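Internalin (Listeria monocytogenes serotype 4b, PDB 4FMZ) probably takes part in adhesion to and invasion of host cells, presenting a curved leucine-rich-repeat domain of the internalin family. Local coordinates at residues L8-P11 with I12-F16; T101-S104 with A105-N108; V167-V170 with T171-A174. All blocks are in the same frame, centred on the assembly; numbering follows the deposited sequence.

Contact 1: residues L8-P11 with I12-F16; sequences LPAP and INQIF
The flat carboxamide of Gln14 lies against Ala10 and Pro11. Its NE2 sits 3.4 Å from Ala10 CB, and its OE1 is equally close, 3.4 Å, to Pro11 CD. The ring of Phe16 receives Ile12 O in plane at its edge. The Asn13 amide approaches Pro11 from another direction, with OD1 3.5 Å from Pro11 CB. Gln14 reaches back because CG stands opposite its backbone N (chi1 177°) and the chain runs extended beyond it.

Pro11 is the N-cap of the short helix 12-15. Its carbonyl oxygen takes two backbone bonds: Gln14 N lies 2.9 Å from Pro11 O, and Ile15 N lies 3.3 Å from the same Pro11 O. A second, apolar part of the contact lies at Ile15. Ile15 CD1 touches Leu8 CD2 at 3.6 Å and also meets Ala10 CB at 3.7 Å. The side chains of Leu8 and Ile15 cross at about a right angle.

Strand 10-11 pairs antiparallel with strand 37-38, Ala10 bonding to Val38. Ile12 packs on Ala22 and Ile25 of helix 19-29, while Phe16 reaches Leu21 of that helix and Leu43 of helix 40-43. The turn thus joins strand and helices within the internalin N-terminal region.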
loop_
_atom_site.group_PDB
_atom_site.type_symbol
_atom_site.label_atom_id
_atom_site.label_comp_id
_atom_site.label_asym_id
_atom_site.label_seq_id
_atom_site.Cartn_x
_atom_site.Cartn_y
_atom_site.Cartn_z
ATOM N N LEU A 8 22.827 -35.465 -3.337
ATOM C CA LEU A 8 23.665 -34.818 -2.335
ATOM C C LEU A 8 24.586 -35.830 -1.622
ATOM O O LEU A 8 24.208 -36.990 -1.523
ATOM C CB LEU A 8 22.761 -34.115 -1.324
ATOM C CG LEU A 8 21.857 -33.011 -1.850
ATOM C CD1 LEU A 8 20.851 -32.619 -0.818
ATOM C CD2 LEU A 8 22.667 -31.805 -2.240
ATOM N N PRO A 9 25.803 -35.462 -1.147
ATOM C CA PRO A 9 26.431 -34.125 -1.172
ATOM C C PRO A 9 26.935 -33.755 -2.555
ATOM O O PRO A 9 27.286 -34.633 -3.343
ATOM C CB PRO A 9 27.579 -34.256 -0.160
ATOM C CG PRO A 9 27.934 -35.705 -0.182
ATOM C CD PRO A 9 26.660 -36.450 -0.463
ATOM N N ALA A 10 26.926 -32.460 -2.865
ATOM C CA ALA A 10 27.350 -31.998 -4.173
ATOM C C ALA A 10 27.824 -30.544 -4.124
ATOM O O ALA A 10 27.427 -29.813 -3.213
ATOM C CB ALA A 10 26.197 -32.141 -5.171
ATOM N N PRO A 11 28.664 -30.103 -5.087
ATOM C CA PRO A 11 29.075 -28.684 -5.109
ATOM C C PRO A 11 27.875 -27.739 -5.222
ATOM O O PRO A 11 26.889 -28.062 -5.898
ATOM C CB PRO A 11 29.959 -28.595 -6.359
ATOM C CG PRO A 11 30.454 -30.004 -6.570
ATOM C CD PRO A 11 29.263 -30.845 -6.214
ATOM N N ILE A 12 27.947 -26.584 -4.533
ATOM C CA ILE A 12 26.898 -25.553 -4.569
ATOM C C ILE A 12 26.522 -25.223 -6.028
ATOM O O ILE A 12 25.329 -25.176 -6.340
ATOM C CB ILE A 12 27.313 -24.252 -3.792
ATOM C CG1 ILE A 12 27.492 -24.518 -2.292
ATOM C CG2 ILE A 12 26.292 -23.103 -4.012
ATOM C CD1 ILE A 12 28.239 -23.445 -1.482
ATOM N N ASN A 13 27.520 -25.022 -6.912
ATOM C CA ASN A 13 27.245 -24.626 -8.295
ATOM C C ASN A 13 26.740 -25.799 -9.183
ATOM O O ASN A 13 26.409 -25.571 -10.350
ATOM C CB ASN A 13 28.436 -23.915 -8.928
ATOM C CG ASN A 13 29.657 -24.780 -9.122
ATOM O OD1 ASN A 13 29.758 -25.902 -8.620
ATOM N ND2 ASN A 13 30.618 -24.254 -9.852
ATOM N N GLN A 14 26.678 -27.035 -8.630
ATOM C CA GLN A 14 26.074 -28.192 -9.305
ATOM C C GLN A 14 24.570 -28.206 -9.018
ATOM O O GLN A 14 23.772 -28.603 -9.876
ATOM C CB GLN A 14 26.705 -29.523 -8.856
ATOM C CG GLN A 14 26.057 -30.774 -9.473
ATOM C CD GLN A 14 26.627 -32.068 -8.937
ATOM O OE1 GLN A 14 27.836 -32.307 -8.978
ATOM N NE2 GLN A 14 25.766 -32.957 -8.471
ATOM N N ILE A 15 24.200 -27.847 -7.775
ATOM C CA ILE A 15 22.822 -27.864 -7.283
ATOM C C ILE A 15 22.098 -26.581 -7.713
ATOM O O ILE A 15 20.931 -26.644 -8.108
ATOM C CB ILE A 15 22.810 -28.062 -5.730
ATOM C CG1 ILE A 15 23.486 -29.391 -5.283
ATOM C CG2 ILE A 15 21.404 -27.920 -5.150
ATOM C CD1 ILE A 15 22.763 -30.777 -5.730
ATOM N N PHE A 16 22.785 -25.436 -7.623
ATOM C CA PHE A 16 22.244 -24.108 -7.948
ATOM C C PHE A 16 22.910 -23.601 -9.227
ATOM O O PHE A 16 23.956 -22.967 -9.152
ATOM C CB PHE A 16 22.461 -23.140 -6.763
ATOM C CG PHE A 16 21.821 -23.604 -5.476
ATOM C CD1 PHE A 16 20.510 -23.266 -5.172
ATOM C CD2 PHE A 16 22.524 -24.400 -4.576
ATOM C CE1 PHE A 16 19.923 -23.696 -3.984
ATOM C CE2 PHE A 16 21.928 -24.837 -3.392
ATOM C CZ PHE A 16 20.624 -24.505 -3.120
#

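Contact 2: residues T101-S104 with A105-N108; sequences TDIS and ALQN
Ile103 and Ser104 each offer a carbonyl to the residue three places on, so the backbone winds as a 3-10 turn: Leu106 N is 3.0 Å from Ile103 O, and Gln107 N binds Ser104 O.

Asp102 closes the start of the turn. Its OD1 accepts from Ser104 N at 2.9 Å. This is an Asx turn; the amide meets OD1 nearly in line with the C-O bond. The same Asp102 OD1 takes Ser104 OG at 2.7 Å on its syn lone pair. A water joins the backbone as well, giving to Asp102 O and accepting from Ala105 N at 3.1 Å.

On the inner side, Leu106 CD1 comes against Ile103 CB at 3.9 Å, with Ile103 CG2 slightly farther off. Gln107 folds back on the turn: CG stands between the backbone N and the carbonyl carbon (chi1 69°), and Gln107 CG comes 3.2 Å from Ser104 O. Ile103 also touches Ile122 and Leu128, and Leu106 touches Ile81.

The chemistry is split. One carboxylate oxygen gripped by two donors should fix the rotation of the Ser104 side chain and steady the turn entrance, and the water serves the amide of Ala105. The buried Ile103 packs on the following loop and the buried Leu106 on the preceding one.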
loop_
_atom_site.group_PDB
_atom_site.type_symbol
_atom_site.label_atom_id
_atom_site.label_comp_id
_atom_site.label_asym_id
_atom_site.label_seq_id
_atom_site.Cartn_x
_atom_site.Cartn_y
_atom_site.Cartn_z
ATOM N N THR A 101 5.060 -14.224 -13.922
ATOM C CA THR A 101 3.725 -14.127 -14.517
ATOM C C THR A 101 2.838 -15.240 -13.936
ATOM O O THR A 101 1.746 -14.959 -13.455
ATOM C CB THR A 101 3.793 -14.157 -16.052
ATOM O OG1 THR A 101 4.457 -15.351 -16.463
ATOM C CG2 THR A 101 4.534 -12.957 -16.617
ATOM N N ASP A 102 3.334 -16.482 -13.945
ATOM C CA ASP A 102 2.638 -17.661 -13.441
ATOM C C ASP A 102 3.003 -17.914 -11.974
ATOM O O ASP A 102 4.168 -18.171 -11.672
ATOM C CB ASP A 102 3.001 -18.883 -14.319
ATOM C CG ASP A 102 2.218 -20.158 -14.049
ATOM O OD1 ASP A 102 1.603 -20.260 -12.971
ATOM O OD2 ASP A 102 2.261 -21.071 -14.899
ATOM N N ILE A 103 2.000 -17.888 -11.075
ATOM C CA ILE A 103 2.240 -18.141 -9.648
ATOM C C ILE A 103 1.621 -19.474 -9.179
ATOM O O ILE A 103 1.412 -19.648 -7.973
ATOM C CB ILE A 103 1.823 -16.963 -8.731
ATOM C CG1 ILE A 103 0.336 -16.536 -8.938
ATOM C CG2 ILE A 103 2.795 -15.800 -8.884
ATOM C CD1 ILE A 103 -0.229 -15.746 -7.792
ATOM N N SER A 104 1.408 -20.435 -10.114
ATOM C CA SER A 104 0.881 -21.784 -9.820
ATOM C C SER A 104 1.631 -22.461 -8.676
ATOM O O SER A 104 1.011 -23.091 -7.830
ATOM C CB SER A 104 0.955 -22.684 -11.054
ATOM O OG SER A 104 0.071 -22.247 -12.074
ATOM N N ALA A 105 2.959 -22.283 -8.632
ATOM C CA ALA A 105 3.850 -22.890 -7.638
ATOM C C ALA A 105 3.567 -22.457 -6.193
ATOM O O ALA A 105 4.050 -23.112 -5.277
ATOM C CB ALA A 105 5.285 -22.565 -7.983
ATOM N N LEU A 106 2.775 -21.393 -5.976
ATOM C CA LEU A 106 2.480 -20.956 -4.610
ATOM C C LEU A 106 1.261 -21.667 -4.011
ATOM O O LEU A 106 0.999 -21.511 -2.809
ATOM C CB LEU A 106 2.233 -19.441 -4.583
ATOM C CG LEU A 106 3.316 -18.537 -5.191
ATOM C CD1 LEU A 106 2.947 -17.071 -5.036
ATOM C CD2 LEU A 106 4.680 -18.808 -4.570
ATOM N N GLN A 107 0.513 -22.430 -4.834
ATOM C CA GLN A 107 -0.761 -23.035 -4.432
ATOM C C GLN A 107 -0.700 -23.920 -3.171
ATOM O O GLN A 107 -1.657 -23.880 -2.414
ATOM C CB GLN A 107 -1.441 -23.786 -5.586
ATOM C CG GLN A 107 -0.762 -25.063 -6.074
ATOM C CD GLN A 107 -1.025 -25.351 -7.538
ATOM O OE1 GLN A 107 -2.092 -25.071 -8.083
ATOM N NE2 GLN A 107 -0.048 -25.931 -8.214
ATOM N N ASN A 108 0.390 -24.665 -2.913
ATOM C CA ASN A 108 0.454 -25.531 -1.722
ATOM C C ASN A 108 1.163 -24.847 -0.532
ATOM O O ASN A 108 1.317 -25.464 0.528
ATOM C CB ASN A 108 1.152 -26.858 -2.048
ATOM C CG ASN A 108 0.488 -27.699 -3.119
ATOM O OD1 ASN A 108 -0.704 -27.564 -3.413
ATOM N ND2 ASN A 108 1.249 -28.607 -3.721
HETATM O O HOH W 1 4.526 -21.276 -11.124
#

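Contact 3: residues V167-V170 with T171-A174; sequences VKDV and TPIA
Asp169 and Thr171 meet across the turn with their polar ends together, and one oxygen does nearly all the work. Asp169 OD1 accepts the hydroxyl of Thr171, with OG1 2.6 Å from OD1 on the syn lone pair. It also accepts the backbone amide, Thr171 N lying 3.0 Å from Asp169 OD1. This second donor comes from above the carboxylate plane, 40° out of it, so the two bonds arrive from different directions. The other oxygen, Asp169 OD2, stays 4.0 Å from Thr171 OG1.

Two torsions make the double grip possible. Asp169 CG points opposite its own backbone N (chi1 -171°), which carries the carboxylate forward along the chain. Thr171 OG1 stands beside its backbone N (chi1 -56°), so hydroxyl and amide can reach the same oxygen. This should hold the threonine's rotation.

Val170 and Ile173 form the apolar half, their side chains inclined to one another. Ile173 CD1 is 4.0 Å from Val170 CB and a little farther from Val170 CG1. Ile173 CB comes 3.4 Å from Val170 O. That carbonyl also accepts Ile173 N at 3.0 Å. Pro172, just before Ile173 in the chain, packs its CD 3.4 Å from Val170 C, and its nitrogen has no hydrogen to give Val170 O. One more backbone bond follows, from Ala174 N to Thr171 O.

Val170 packs on Ile189 and Ile173 on Leu148 and Leu179. Nearby, Lys168 makes a salt bridge with Glu190.

An Asx turn at an aspartate, leading into a turn of helical phi/psi with the buried aliphatic residues Val170 and Ile173, belongs here to the loop between strands 159-161 and 181-183. It forms part of the convex side of a leucine-rich-repeat solenoid, as in other internalins.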
loop_
_atom_site.group_PDB
_atom_site.type_symbol
_atom_site.label_atom_id
_atom_site.label_comp_id
_atom_site.label_asym_id
_atom_site.label_seq_id
_atom_site.Cartn_x
_atom_site.Cartn_y
_atom_site.Cartn_z
ATOM N N VAL A 167 -7.942 -3.364 -11.955
ATOM C CA VAL A 167 -8.948 -3.679 -10.929
ATOM C C VAL A 167 -10.049 -2.607 -10.900
ATOM O O VAL A 167 -9.795 -1.427 -10.654
ATOM C CB VAL A 167 -8.350 -3.924 -9.509
ATOM C CG1 VAL A 167 -9.428 -3.870 -8.411
ATOM C CG2 VAL A 167 -7.611 -5.260 -9.459
ATOM N N LYS A 168 -11.279 -3.067 -11.132
ATOM C CA LYS A 168 -12.510 -2.286 -11.106
ATOM C C LYS A 168 -13.348 -2.680 -9.900
ATOM O O LYS A 168 -13.711 -1.841 -9.074
ATOM C CB LYS A 168 -13.325 -2.545 -12.388
ATOM C CG LYS A 168 -13.052 -1.588 -13.521
ATOM C CD LYS A 168 -14.351 -1.038 -14.096
ATOM C CE LYS A 168 -14.070 0.022 -15.137
ATOM N NZ LYS A 168 -13.744 1.342 -14.529
ATOM N N ASP A 169 -13.642 -3.991 -9.820
ATOM C CA ASP A 169 -14.517 -4.631 -8.848
ATOM C C ASP A 169 -13.776 -4.979 -7.552
ATOM O O ASP A 169 -12.912 -5.845 -7.540
ATOM C CB ASP A 169 -15.139 -5.880 -9.490
ATOM C CG ASP A 169 -16.235 -6.533 -8.682
ATOM O OD1 ASP A 169 -16.510 -6.059 -7.559
ATOM O OD2 ASP A 169 -16.805 -7.531 -9.163
ATOM N N VAL A 170 -14.135 -4.304 -6.455
ATOM C CA VAL A 170 -13.479 -4.531 -5.168
ATOM C C VAL A 170 -14.364 -5.426 -4.248
ATOM O O VAL A 170 -14.053 -5.556 -3.064
ATOM C CB VAL A 170 -13.032 -3.202 -4.477
ATOM C CG1 VAL A 170 -12.011 -2.459 -5.334
ATOM C CG2 VAL A 170 -14.209 -2.284 -4.141
ATOM N N THR A 171 -15.428 -6.066 -4.800
ATOM C CA THR A 171 -16.338 -6.947 -4.041
ATOM C C THR A 171 -15.564 -8.051 -3.270
ATOM O O THR A 171 -15.862 -8.220 -2.089
ATOM C CB THR A 171 -17.454 -7.569 -4.929
ATOM O OG1 THR A 171 -18.171 -6.526 -5.587
ATOM C CG2 THR A 171 -18.457 -8.389 -4.131
ATOM N N PRO A 172 -14.534 -8.743 -3.832
ATOM C CA PRO A 172 -13.822 -9.757 -3.020
ATOM C C PRO A 172 -13.165 -9.193 -1.753
ATOM O O PRO A 172 -13.026 -9.935 -0.780
ATOM C CB PRO A 172 -12.754 -10.294 -3.979
ATOM C CG PRO A 172 -13.301 -10.012 -5.340
ATOM C CD PRO A 172 -13.994 -8.700 -5.210
ATOM N N ILE A 173 -12.759 -7.896 -1.764
ATOM C CA ILE A 173 -12.082 -7.244 -0.625
ATOM C C ILE A 173 -13.078 -7.041 0.545
ATOM O O ILE A 173 -12.645 -6.959 1.698
ATOM C CB ILE A 173 -11.389 -5.911 -1.040
ATOM C CG1 ILE A 173 -10.361 -6.159 -2.168
ATOM C CG2 ILE A 173 -10.708 -5.222 0.166
ATOM C CD1 ILE A 173 -9.799 -4.874 -2.776
ATOM N N ALA A 174 -14.395 -6.997 0.260
ATOM C CA ALA A 174 -15.423 -6.841 1.300
ATOM C C ALA A 174 -15.334 -7.951 2.367
ATOM O O ALA A 174 -15.647 -7.700 3.533
ATOM C CB ALA A 174 -16.813 -6.832 0.682
#

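Contacts 2 and 3 are close relatives: each lies in a loop between successive parallel strands of the solenoid, and their centres are 21 Å apart. Both pair an exposed aspartate with buried aliphatic residues. They differ in the partner of the aspartate, a serine in contact 2 and a threonine in contact 3, and contact 2 adds a bridging water. Contact 1 belongs to the N-terminal region, with its centre 25 Å from that of contact 2 and 45 Å from that of contact 3. There a proline stands at the N-cap position of a short helix and its carbonyl takes the first helical bonds. All three are partly buried, mixing solvent-facing polar groups with core residues.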